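Local coordinates for protein TBC1 domain family member 22A (Homo sapiens, PDB 2QFZ) that probably acts as a GTPase-activating protein for Rab-family GTPases through its TBC domain, forms homodimers and binds 14-3-3 proteins, at residues 135-140 and 194-199; 145-150 and 204-209. All blocks are in the same frame, centred on the assembly; numbering follows the deposited sequence.

Contact 1 (135-140 and 194-199); sequences FIWAIR and CMSKLL
The indole of Trp137 reaches out from segment 135-140 and lies against Met195, Ser196 and Leu199, one helical turn of segment 194-199. The apolar part of the contact is dominated by Leu199, whose CD1 methyl comes down over one face of the indole. That methyl stands 3.8 Å from the centroid of the Trp137 five-membered ring, 29° off the normal, a CH-pi contact displaced toward the rim. The displacement brings Leu199 CD1 to 3.4 Å from Trp137 NE1. Met195 adds its terminal methyl: the chain starts off to one side, bends at chi3 and so turns CE back to meet Trp137 CD1 at 3.7 Å. An unbranched, flexible methionine suits a place where the reach has to be curved.

Both segments belong to the all-helical Rab-GAP TBC domain, the first to helix 124-140 and the second to helix 181-200. The axes of the two segments come within 11.7 Å at a crossing angle of -43°, too wide for small side chains to bridge, and a tryptophan with CG anti to the backbone N (chi1 -169°) spans the interval.

The polar interactions are indirect. Ser196 OG sits at the indole edge, in the ring plane, 3.5 Å from Trp137 CD1, but its hydrogen bond goes to Tyr192 O one turn back in its own helix; serine is small enough to fit beside the ring and to satisfy itself there. Trp137 NE1 donates a hydrogen bond to a water 3.1 Å away, which in turn donates to Ser196 O at 2.9 Å, so the buried indole N-H is satisfied and the water adds a polar bridge between the helices beside the direct packing. Around the ring, His141 stacks with Trp137, and Tyr192, one turn earlier on helix 181-200, also touches it.

Contact 2 (145-150 and 204-209); sequences GYVQGI and DNYTFA
Tyr206 lays its ring against Ile150 and Val147, and these three side chains make nearly all of the contact. Ile150 CG1 sits almost squarely above the ring centre, 3.8 Å from the Tyr206 centroid and 9° off the normal, a CH-pi contact; its CD1 methyl runs on over the same ring to lie 3.9 Å from Tyr206 CG. CB of the adjacent Asn205 lies against the opposite face, nearer its rim, so the phenol has aliphatic carbon on both faces. With CG anti to its carbonyl carbon (chi1 -56°), Tyr206 lays the ring beneath Ile150.

Val147 approaches at a slant: its CB is 4.0 Å from Tyr206 CD1, while CG2 reaches Tyr206 O at 3.6 Å. A beta-branched valine suits this spot, one branch touching the ring and the other the backbone. Gly149, with a positive phi of 114°, takes a turn in which a CB would press on the preceding carbonyl.

Tyr146, Val147 and Gln148 form the YxQ motif of TBC domains, which in relatives supplies the glutamine finger for GTP hydrolysis. Tyr206 OH is hydrogen-bonded to Asn251 O, and Asn251 ND2 to Gln148 O. Replacing Tyr206 by an alanine would remove the ring and is likely to leave Ile150 and Val147 without their shared partner and Asn251 O without its phenol.

The two loops meet where helices converge: Ile150, where the loop leads into helix 150-162, also rests on Leu134 of helix 124-140, and Asn205 packs against helix 211-227.

Contacts 1 and 2 are both buried and lie side by side, their centres about 11 Å apart, but they join different kinds of element. Contact 1 pairs the later parts of helices 124-140 and 181-200; contact 2 joins the loops that follow those same helices, so the second continues the first along both chain paths. Each turns on one aromatic ring with an aliphatic group over its face, yet contact 1 adds a water bridge, whereas contact 2 is apolar across the loops, with partially exposed Val147 at its side. They merge directly: Trp137 packs on Ile150, and Leu199 on the Tyr206 ring.

Contact 1 (135-140 and 194-199)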
loop_
_atom_site.group_PDB
_atom_site.type_symbol
_atom_site.label_atom_id
_atom_site.label_comp_id
_atom_site.label_asym_id
_atom_site.label_seq_id
_atom_site.Cartn_x
_atom_site.Cartn_y
_atom_site.Cartn_z
ATOM N N PHE A 135 -5.008 -16.405 -1.751
ATOM C CA PHE A 135 -5.579 -17.651 -1.190
ATOM C C PHE A 135 -4.774 -18.195 0.024
ATOM O O PHE A 135 -5.361 -18.577 1.069
ATOM C CB PHE A 135 -5.711 -18.714 -2.305
ATOM C CG PHE A 135 -6.372 -19.993 -1.862
ATOM C CD1 PHE A 135 -7.741 -20.129 -1.906
ATOM C CD2 PHE A 135 -5.621 -21.062 -1.415
ATOM C CE1 PHE A 135 -8.364 -21.310 -1.473
ATOM C CE2 PHE A 135 -6.242 -22.248 -0.979
ATOM C CZ PHE A 135 -7.612 -22.361 -1.020
ATOM N N ILE A 136 -3.447 -18.219 -0.084
ATOM C CA ILE A 136 -2.604 -18.678 1.047
ATOM C C ILE A 136 -2.707 -17.737 2.262
ATOM O O ILE A 136 -2.872 -18.187 3.409
ATOM C CB ILE A 136 -1.125 -18.885 0.606
ATOM C CG1 ILE A 136 -1.004 -20.169 -0.238
ATOM C CG2 ILE A 136 -0.161 -18.975 1.795
ATOM C CD1 ILE A 136 0.373 -20.328 -0.901
ATOM N N TRP A 137 -2.629 -16.427 2.024
ATOM C CA TRP A 137 -2.824 -15.452 3.114
ATOM C C TRP A 137 -4.163 -15.683 3.875
ATOM O O TRP A 137 -4.205 -15.683 5.109
ATOM C CB TRP A 137 -2.728 -14.006 2.594
ATOM C CG TRP A 137 -2.658 -13.091 3.724
ATOM C CD1 TRP A 137 -1.534 -12.642 4.336
ATOM C CD2 TRP A 137 -3.759 -12.532 4.432
ATOM N NE1 TRP A 137 -1.871 -11.813 5.395
ATOM C CE2 TRP A 137 -3.230 -11.734 5.471
ATOM C CE3 TRP A 137 -5.161 -12.593 4.268
ATOM C CZ2 TRP A 137 -4.039 -11.029 6.358
ATOM C CZ3 TRP A 137 -5.962 -11.906 5.188
ATOM C CH2 TRP A 137 -5.394 -11.134 6.197
ATOM N N ALA A 138 -5.233 -15.904 3.110
ATOM C CA ALA A 138 -6.602 -16.056 3.628
ATOM C C ALA A 138 -6.757 -17.315 4.481
ATOM O O ALA A 138 -7.295 -17.248 5.564
ATOM C CB ALA A 138 -7.587 -16.077 2.490
ATOM N N ILE A 139 -6.252 -18.451 4.018
ATOM C CA ILE A 139 -6.355 -19.664 4.837
ATOM C C ILE A 139 -5.460 -19.586 6.098
ATOM O O ILE A 139 -5.797 -20.152 7.110
ATOM C CB ILE A 139 -6.169 -20.977 4.009
ATOM C CG1 ILE A 139 -4.739 -21.158 3.555
ATOM C CG2 ILE A 139 -7.134 -20.984 2.778
ATOM C CD1 ILE A 139 -4.590 -22.171 2.408
ATOM N N ARG A 140 -4.345 -18.855 6.034
ATOM C CA ARG A 140 -3.485 -18.661 7.193
ATOM C C ARG A 140 -3.928 -17.547 8.139
ATOM O O ARG A 140 -3.334 -17.357 9.211
ATOM C CB ARG A 140 -2.019 -18.472 6.746
ATOM C CG ARG A 140 -1.506 -19.732 6.048
ATOM C CD ARG A 140 -0.039 -19.729 5.784
ATOM N NE ARG A 140 0.704 -19.782 7.025
ATOM C CZ ARG A 140 0.978 -20.902 7.698
ATOM N NH1 ARG A 140 0.577 -22.086 7.261
ATOM N NH2 ARG A 140 1.666 -20.832 8.817
ATOM N N CYS A 194 6.247 -9.651 2.518
ATOM C CA CYS A 194 6.211 -8.196 2.693
ATOM C C CYS A 194 4.789 -7.669 2.818
ATOM O O CYS A 194 4.520 -6.871 3.709
ATOM C CB CYS A 194 7.014 -7.510 1.582
ATOM S SG CYS A 194 8.821 -7.710 1.843
ATOM N N MET A 195 3.882 -8.168 1.986
ATOM C CA MET A 195 2.440 -7.947 2.171
ATOM C C MET A 195 1.944 -8.415 3.539
ATOM O O MET A 195 1.232 -7.678 4.208
ATOM C CB MET A 195 1.628 -8.612 1.060
ATOM C CG MET A 195 0.194 -8.136 0.932
ATOM S SD MET A 195 -0.924 -9.304 0.081
ATOM C CE MET A 195 -0.847 -10.742 1.220
ATOM N N SER A 196 2.351 -9.608 3.978
ATOM C CA SER A 196 2.004 -10.082 5.319
ATOM C C SER A 196 2.426 -9.137 6.433
ATOM O O SER A 196 1.689 -8.932 7.374
ATOM C CB SER A 196 2.562 -11.490 5.603
ATOM O OG SER A 196 1.922 -12.428 4.776
ATOM N N LYS A 197 3.602 -8.564 6.304
ATOM C CA LYS A 197 4.145 -7.633 7.261
ATOM C C LYS A 197 3.321 -6.311 7.311
ATOM O O LYS A 197 2.956 -5.818 8.384
ATOM C CB LYS A 197 5.616 -7.369 6.887
ATOM C CG LYS A 197 6.558 -7.322 8.027
ATOM C CD LYS A 197 7.137 -8.697 8.325
ATOM C CE LYS A 197 7.979 -8.691 9.613
ATOM N NZ LYS A 197 8.184 -10.090 10.175
ATOM N N LEU A 198 3.058 -5.737 6.144
ATOM C CA LEU A 198 2.094 -4.643 6.019
ATOM C C LEU A 198 0.764 -4.973 6.736
ATOM O O LEU A 198 0.287 -4.200 7.535
ATOM C CB LEU A 198 1.839 -4.366 4.549
ATOM C CG LEU A 198 0.992 -3.131 4.166
ATOM C CD1 LEU A 198 1.024 -2.893 2.632
ATOM C CD2 LEU A 198 -0.472 -3.279 4.591
ATOM N N LEU A 199 0.187 -6.137 6.464
ATOM C CA LEU A 199 -1.105 -6.492 7.038
ATOM C C LEU A 199 -1.091 -6.731 8.535
ATOM O O LEU A 199 -2.090 -6.445 9.213
ATOM C CB LEU A 199 -1.708 -7.695 6.319
ATOM C CG LEU A 199 -2.162 -7.404 4.895
ATOM C CD1 LEU A 199 -2.226 -8.681 4.065
ATOM C CD2 LEU A 199 -3.536 -6.738 4.956
HETATM O O HOH W 1 -0.383 -10.820 7.889
#

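Contact 2 (145-150 and 204-209)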
loop_
_atom_site.group_PDB
_atom_site.type_symbol
_atom_site.label_atom_id
_atom_site.label_comp_id
_atom_site.label_asym_id
_atom_site.label_seq_id
_atom_site.Cartn_x
_atom_site.Cartn_y
_atom_site.Cartn_z
ATOM N N GLY A 145 -9.901 -14.026 6.573
ATOM C CA GLY A 145 -10.197 -14.695 5.314
ATOM C C GLY A 145 -9.866 -13.733 4.202
ATOM O O GLY A 145 -9.041 -12.872 4.382
ATOM N N TYR A 146 -10.525 -13.874 3.048
ATOM C CA TYR A 146 -10.334 -12.937 1.963
ATOM C C TYR A 146 -11.314 -11.785 2.104
ATOM O O TYR A 146 -12.512 -12.006 2.218
ATOM C CB TYR A 146 -10.518 -13.603 0.601
ATOM C CG TYR A 146 -10.489 -12.599 -0.525
ATOM C CD1 TYR A 146 -9.330 -11.902 -0.821
ATOM C CD2 TYR A 146 -11.621 -12.338 -1.285
ATOM C CE1 TYR A 146 -9.300 -10.945 -1.828
ATOM C CE2 TYR A 146 -11.599 -11.409 -2.273
ATOM C CZ TYR A 146 -10.432 -10.715 -2.556
ATOM O OH TYR A 146 -10.399 -9.779 -3.575
ATOM N N VAL A 147 -10.801 -10.561 2.109
ATOM C CA VAL A 147 -11.671 -9.359 2.081
ATOM C C VAL A 147 -11.316 -8.553 0.829
ATOM O O VAL A 147 -10.180 -8.203 0.669
ATOM C CB VAL A 147 -11.453 -8.499 3.355
ATOM C CG1 VAL A 147 -12.485 -7.362 3.449
ATOM C CG2 VAL A 147 -11.514 -9.367 4.594
ATOM N N GLN A 148 -12.260 -8.248 -0.061
ATOM C CA GLN A 148 -11.892 -7.417 -1.236
ATOM C C GLN A 148 -11.239 -6.101 -0.793
ATOM O O GLN A 148 -11.680 -5.472 0.178
ATOM C CB GLN A 148 -13.090 -7.133 -2.149
ATOM C CG GLN A 148 -12.673 -6.566 -3.513
ATOM C CD GLN A 148 -13.867 -6.333 -4.457
ATOM O OE1 GLN A 148 -14.937 -6.939 -4.288
ATOM N NE2 GLN A 148 -13.679 -5.454 -5.454
ATOM N N GLY A 149 -10.173 -5.701 -1.491
ATOM C CA GLY A 149 -9.300 -4.601 -1.026
ATOM C C GLY A 149 -7.890 -5.082 -0.686
ATOM O O GLY A 149 -6.887 -4.444 -1.072
ATOM N N ILE A 150 -7.788 -6.213 0.021
ATOM C CA ILE A 150 -6.467 -6.809 0.258
ATOM C C ILE A 150 -5.773 -7.197 -1.062
ATOM O O ILE A 150 -4.563 -7.143 -1.143
ATOM C CB ILE A 150 -6.494 -8.036 1.164
ATOM C CG1 ILE A 150 -7.060 -7.698 2.523
ATOM C CG2 ILE A 150 -5.061 -8.620 1.358
ATOM C CD1 ILE A 150 -6.984 -8.868 3.477
ATOM N N ASP A 204 -6.911 -5.179 12.512
ATOM C CA ASP A 204 -8.340 -4.925 12.784
ATOM C C ASP A 204 -9.134 -4.391 11.567
ATOM O O ASP A 204 -10.363 -4.339 11.599
ATOM C CB ASP A 204 -8.490 -3.959 13.980
ATOM C CG ASP A 204 -7.728 -2.654 13.793
ATOM O OD1 ASP A 204 -6.880 -2.549 12.864
ATOM O OD2 ASP A 204 -7.956 -1.724 14.605
ATOM N N ASN A 205 -8.424 -4.000 10.511
ATOM C CA ASN A 205 -9.081 -3.555 9.255
ATOM C C ASN A 205 -9.869 -4.628 8.562
ATOM O O ASN A 205 -10.763 -4.310 7.790
ATOM C CB ASN A 205 -8.055 -2.996 8.245
ATOM C CG ASN A 205 -7.605 -1.604 8.584
ATOM O OD1 ASN A 205 -7.884 -1.112 9.666
ATOM N ND2 ASN A 205 -6.916 -0.954 7.646
ATOM N N TYR A 206 -9.536 -5.892 8.824
ATOM C CA TYR A 206 -10.007 -7.006 8.001
ATOM C C TYR A 206 -10.620 -8.193 8.768
ATOM O O TYR A 206 -11.027 -9.158 8.146
ATOM C CB TYR A 206 -8.896 -7.482 7.060
ATOM C CG TYR A 206 -8.356 -6.362 6.181
ATOM C CD1 TYR A 206 -9.159 -5.781 5.179
ATOM C CD2 TYR A 206 -7.084 -5.854 6.361
ATOM C CE1 TYR A 206 -8.673 -4.721 4.383
ATOM C CE2 TYR A 206 -6.595 -4.807 5.557
ATOM C CZ TYR A 206 -7.392 -4.265 4.576
ATOM O OH TYR A 206 -6.917 -3.229 3.831
ATOM N N THR A 207 -10.733 -8.080 10.081
ATOM C CA THR A 207 -11.560 -8.986 10.829
ATOM C C THR A 207 -13.074 -8.753 10.552
ATOM O O THR A 207 -13.458 -7.841 9.778
ATOM C CB THR A 207 -11.166 -8.985 12.335
ATOM O OG1 THR A 207 -11.229 -7.651 12.907
ATOM C CG2 THR A 207 -9.745 -9.537 12.465
ATOM N N PHE A 208 -13.905 -9.635 11.120
ATOM C CA PHE A 208 -15.375 -9.587 11.009
ATOM C C PHE A 208 -15.938 -8.186 11.266
ATOM O O PHE A 208 -15.731 -7.616 12.344
ATOM C CB PHE A 208 -15.997 -10.583 12.006
ATOM C CG PHE A 208 -17.462 -10.813 11.798
ATOM C CD1 PHE A 208 -17.904 -11.619 10.766
ATOM C CD2 PHE A 208 -18.395 -10.220 12.626
ATOM C CE1 PHE A 208 -19.241 -11.827 10.561
ATOM C CE2 PHE A 208 -19.746 -10.424 12.431
ATOM C CZ PHE A 208 -20.176 -11.226 11.403
ATOM N N ALA A 209 -16.637 -7.626 10.272
ATOM C CA ALA A 209 -17.215 -6.278 10.395
ATOM C C ALA A 209 -16.184 -5.154 10.314
ATOM O O ALA A 209 -16.524 -3.982 10.542
ATOM C CB ALA A 209 -18.008 -6.140 11.724
#